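EtuB protein (Clostridium kluyveri DSM 555, PDB 3IO0) probably builds, as a trimer of tandem bacterial-microcompartment-domain subunits, part of the protein shell of a compartment associated with ethanol utilisation. Local coordinates at residues A[156-161]-A[187-192]; A[162-167]-A[205-210]. One frame throughout, in Å; residues are numbered along the deposited sequence.

Along the chain, helix 154-167 comes first and supplies 156-161 to contact 1 and then 162-167 to contact 2. Strand 171-176 follows, and 187-192, leading into strand 189-195, closes a loop of 25 intervening residues at contact 1. Helix 197-217 comes next, and its segment 205-210 closes a loop of 37 residues at contact 2. The segments alternate, so the two loops cross. Contact 1 ties helix 154-167 to the sheet, whereas contact 2 ties it to the following helix, all in the second BMC domain of the chain. The contacts, with centres about 10 Å apart, meet where Val160 CG1 lies 3.7 Å from Ala207 CB.

Contact 1: residues A[156-161]-A[187-192]; sequences VGMIVA and NEILIT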
# COMPACT_ATOMS: atom_id res chain seq x y z
N VAL A 156 7.33 16.58 -5.69
CA VAL A 156 6.48 17.75 -5.84
C VAL A 156 5.99 18.19 -4.47
O VAL A 156 5.98 19.38 -4.16
CB VAL A 156 5.28 17.43 -6.74
CG1 VAL A 156 4.58 18.72 -7.16
CG2 VAL A 156 5.73 16.65 -7.97
N GLY A 157 5.61 17.21 -3.65
CA GLY A 157 5.27 17.45 -2.26
C GLY A 157 6.29 18.26 -1.49
O GLY A 157 5.90 19.14 -0.72
N MET A 158 7.59 17.98 -1.68
CA MET A 158 8.66 18.76 -1.02
C MET A 158 8.62 20.23 -1.41
O MET A 158 8.63 21.10 -0.55
CB MET A 158 10.06 18.24 -1.35
CG MET A 158 10.75 17.40 -0.28
SD MET A 158 10.84 18.01 1.42
CE MET A 158 11.17 19.73 1.12
N ILE A 159 8.58 20.48 -2.72
CA ILE A 159 8.58 21.84 -3.26
C ILE A 159 7.41 22.63 -2.67
O ILE A 159 7.59 23.76 -2.19
CB ILE A 159 8.48 21.81 -4.79
CG1 ILE A 159 9.61 20.96 -5.39
CG2 ILE A 159 8.49 23.20 -5.36
CD1 ILE A 159 11.01 21.53 -5.25
N VAL A 160 6.22 22.02 -2.71
CA VAL A 160 5.03 22.54 -2.07
C VAL A 160 5.33 22.85 -0.60
O VAL A 160 5.26 24.00 -0.17
CB VAL A 160 3.87 21.53 -2.20
CG1 VAL A 160 2.62 22.01 -1.47
CG2 VAL A 160 3.55 21.30 -3.64
N ALA A 161 5.70 21.81 0.14
CA ALA A 161 5.92 21.92 1.58
C ALA A 161 6.90 23.03 1.95
O ALA A 161 6.64 23.86 2.82
CB ALA A 161 6.41 20.60 2.13
N ASN A 187 2.84 7.92 -2.35
CA ASN A 187 3.95 8.61 -2.99
C ASN A 187 3.81 10.13 -2.83
O ASN A 187 3.74 10.86 -3.81
CB ASN A 187 4.10 8.20 -4.45
CG ASN A 187 5.50 8.42 -4.98
OD1 ASN A 187 6.20 9.36 -4.57
ND2 ASN A 187 5.93 7.57 -5.90
N GLU A 188 3.77 10.58 -1.58
CA GLU A 188 3.53 11.98 -1.27
C GLU A 188 4.49 12.51 -0.22
O GLU A 188 5.00 11.75 0.61
CB GLU A 188 2.12 12.16 -0.71
CG GLU A 188 0.97 11.70 -1.59
CD GLU A 188 -0.30 11.50 -0.78
OE1 GLU A 188 -0.20 11.01 0.37
OE2 GLU A 188 -1.40 11.81 -1.29
N ILE A 189 4.72 13.82 -0.25
CA ILE A 189 5.16 14.56 0.93
C ILE A 189 3.97 15.37 1.44
O ILE A 189 3.37 16.14 0.68
CB ILE A 189 6.38 15.48 0.66
CG1 ILE A 189 7.65 14.64 0.45
CG2 ILE A 189 6.58 16.48 1.79
CD1 ILE A 189 8.18 14.01 1.71
N LEU A 190 3.61 15.18 2.71
CA LEU A 190 2.51 15.91 3.33
C LEU A 190 3.02 16.86 4.41
O LEU A 190 3.93 16.53 5.17
CB LEU A 190 1.47 14.96 3.92
CG LEU A 190 0.27 15.57 4.64
CD1 LEU A 190 -1.05 14.94 4.18
CD2 LEU A 190 0.43 15.47 6.14
N ILE A 191 2.41 18.04 4.47
CA ILE A 191 2.75 19.04 5.46
C ILE A 191 1.46 19.54 6.07
O ILE A 191 0.43 19.62 5.40
CB ILE A 191 3.69 20.15 4.86
CG1 ILE A 191 5.12 19.73 5.06
CG2 ILE A 191 3.54 21.53 5.48
CD1 ILE A 191 5.34 19.04 6.36
N THR A 192 1.52 19.84 7.35
CA THR A 192 0.37 20.32 8.07
C THR A 192 0.77 21.58 8.81
O THR A 192 1.82 21.62 9.45
CB THR A 192 -0.17 19.23 8.98
OG1 THR A 192 -1.36 18.71 8.39
CG2 THR A 192 -0.46 19.72 10.36
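The carbonyl oxygen of Gly157 accepts the helical bond from Ala161 N at 2.8 Å, and the same oxygen faces Ile189 CG2 across the contact at 3.7 Å. Here helix 154-167 lies on the sheet of the second circularly permuted BMC domain, whose core is ferredoxin-like: strands 145-152 and 171-176 run parallel, joined through this helix, with antiparallel strand 189-195 between them. The segments 156-161 and 189-192 run nearly parallel, their axes 23° apart. Gly157 has no side chain between the backbones, and its CA lies 4.3 Å from Ile189 CA. Ile189 points toward the helix, with CB 3.5 Å from Gly157 C, over the peptide that leads to Met158. Its chi1 of -71° sets CG2 anti to the backbone N, where it meets Ala161, and leaves CG1 beside that N on the Met158 side, 4.2 Å from Met158 CG. Leu190 turns to the other face of the strand, while Ile191 returns to the helix, its CG1 branch abutting Ala161 CB, and also packs on Met149 and Leu172. The contact is buried, partly by a second subunit, whose Leu27 packs on Met158 and whose Phe85 packs on Ile189. Between the two isoleucines' footholds on the helix, Ala161 CB lies 4.1 Å from Ile189 CG2.

Contact 2: residues A[162-167]-A[205-210]; sequences DTALKT and TAARKA
Thr163 and Thr167, one turn apart on 162-167, turn their hydroxyls in different directions against the alanines of 205-210. In Thr163 a chi1 of 84° tucks OG1 over the backbone, flanked by N and C, and directs it to Ala210 CB at 3.6 Å and alongside the backbone of Ala207. Thr167 instead folds its hydroxyl back along its own helix, where OG1 donates to Thr163 O at 2.8 Å, tilted 31° from the carbonyl plane. Thr167 N reaches the same oxygen from the opposite face, so two donors grip it; the OG1 bond probably restrains the rotation of the Thr167 side chain. Held this way, Thr167 presents OG1 and CG2 together to the methyl of Ala206, with CG2 4.0 Å from Ala206 CB. Deeper in, the methyls of Ala164 and Ala207 meet, CB to CB at 3.8 Å, and both also touch Met149 on the sheet beneath. Such small side chains let the helix axes approach to 7.9 Å, at 147° between their directions. Lys166 and Asp162 form a salt bridge along 162-167, and both also bond to backbone atoms of a second subunit, at Asn22 and Asp24. Two helices crossing roughly antiparallel on one face of an antiparallel sheet are characteristic of the circularly permuted BMC domain, whose core is ferredoxin-like.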
# COMPACT_ATOMS: atom_id res chain seq x y z
N ASP A 162 8.04 23.03 1.26
CA ASP A 162 9.09 24.00 1.53
C ASP A 162 8.64 25.43 1.22
O ASP A 162 8.83 26.33 2.05
CB ASP A 162 10.37 23.60 0.79
CG ASP A 162 11.42 24.71 0.78
OD1 ASP A 162 12.02 24.96 1.85
OD2 ASP A 162 11.63 25.30 -0.31
N THR A 163 8.02 25.67 0.05
CA THR A 163 7.64 27.06 -0.27
C THR A 163 6.52 27.57 0.63
O THR A 163 6.42 28.77 0.88
CB THR A 163 7.35 27.36 -1.79
OG1 THR A 163 6.00 27.02 -2.11
CG2 THR A 163 8.34 26.66 -2.75
N ALA A 164 5.69 26.66 1.13
CA ALA A 164 4.66 27.04 2.08
C ALA A 164 5.30 27.65 3.32
O ALA A 164 4.87 28.70 3.78
CB ALA A 164 3.82 25.85 2.46
N LEU A 165 6.35 27.01 3.83
CA LEU A 165 6.97 27.40 5.09
C LEU A 165 7.81 28.67 4.94
O LEU A 165 7.92 29.48 5.88
CB LEU A 165 7.83 26.26 5.61
CG LEU A 165 7.13 24.97 6.03
CD1 LEU A 165 8.13 23.84 6.13
CD2 LEU A 165 6.42 25.16 7.35
N LYS A 166 8.40 28.81 3.76
CA LYS A 166 9.18 29.99 3.39
C LYS A 166 8.28 31.22 3.28
O LYS A 166 8.66 32.30 3.72
CB LYS A 166 9.91 29.75 2.07
CG LYS A 166 11.22 28.95 2.16
CD LYS A 166 11.50 28.33 0.79
CE LYS A 166 12.96 28.46 0.32
NZ LYS A 166 13.78 27.27 0.62
N THR A 167 7.09 31.03 2.71
CA THR A 167 6.16 32.11 2.37
C THR A 167 5.67 32.98 3.52
O THR A 167 5.48 34.19 3.34
CB THR A 167 4.95 31.55 1.61
OG1 THR A 167 5.34 31.25 0.28
CG2 THR A 167 3.79 32.54 1.58
N THR A 205 -1.48 29.24 -0.58
CA THR A 205 -1.67 29.70 -1.95
C THR A 205 -0.39 29.64 -2.75
O THR A 205 -0.41 29.24 -3.93
CB THR A 205 -2.23 31.12 -2.02
OG1 THR A 205 -3.27 31.25 -1.05
CG2 THR A 205 -2.81 31.40 -3.40
N ALA A 206 0.71 30.04 -2.12
CA ALA A 206 2.02 29.97 -2.75
C ALA A 206 2.34 28.51 -3.03
O ALA A 206 2.84 28.16 -4.11
CB ALA A 206 3.07 30.59 -1.87
N ALA A 207 2.03 27.65 -2.05
CA ALA A 207 2.29 26.23 -2.13
C ALA A 207 1.52 25.61 -3.29
O ALA A 207 2.11 24.90 -4.11
CB ALA A 207 1.95 25.56 -0.83
N ARG A 208 0.22 25.90 -3.37
CA ARG A 208 -0.62 25.47 -4.49
C ARG A 208 -0.03 25.93 -5.83
O ARG A 208 0.05 25.15 -6.79
CB ARG A 208 -2.05 25.99 -4.35
CG ARG A 208 -3.03 25.28 -5.28
CD ARG A 208 -4.00 26.22 -5.98
NE ARG A 208 -5.15 26.59 -5.15
CZ ARG A 208 -5.32 27.78 -4.57
NH1 ARG A 208 -4.42 28.75 -4.75
NH2 ARG A 208 -6.39 28.00 -3.83
N LYS A 209 0.38 27.19 -5.88
CA LYS A 209 0.96 27.76 -7.09
C LYS A 209 2.22 26.97 -7.51
O LYS A 209 2.32 26.51 -8.65
CB LYS A 209 1.28 29.24 -6.89
CG LYS A 209 1.64 29.96 -8.17
CD LYS A 209 2.06 31.40 -7.91
CE LYS A 209 2.68 32.01 -9.17
NZ LYS A 209 3.43 33.27 -8.89
N ALA A 210 3.14 26.81 -6.56
CA ALA A 210 4.39 26.08 -6.77
C ALA A 210 4.13 24.65 -7.25
O ALA A 210 4.76 24.20 -8.21
CB ALA A 210 5.21 26.07 -5.49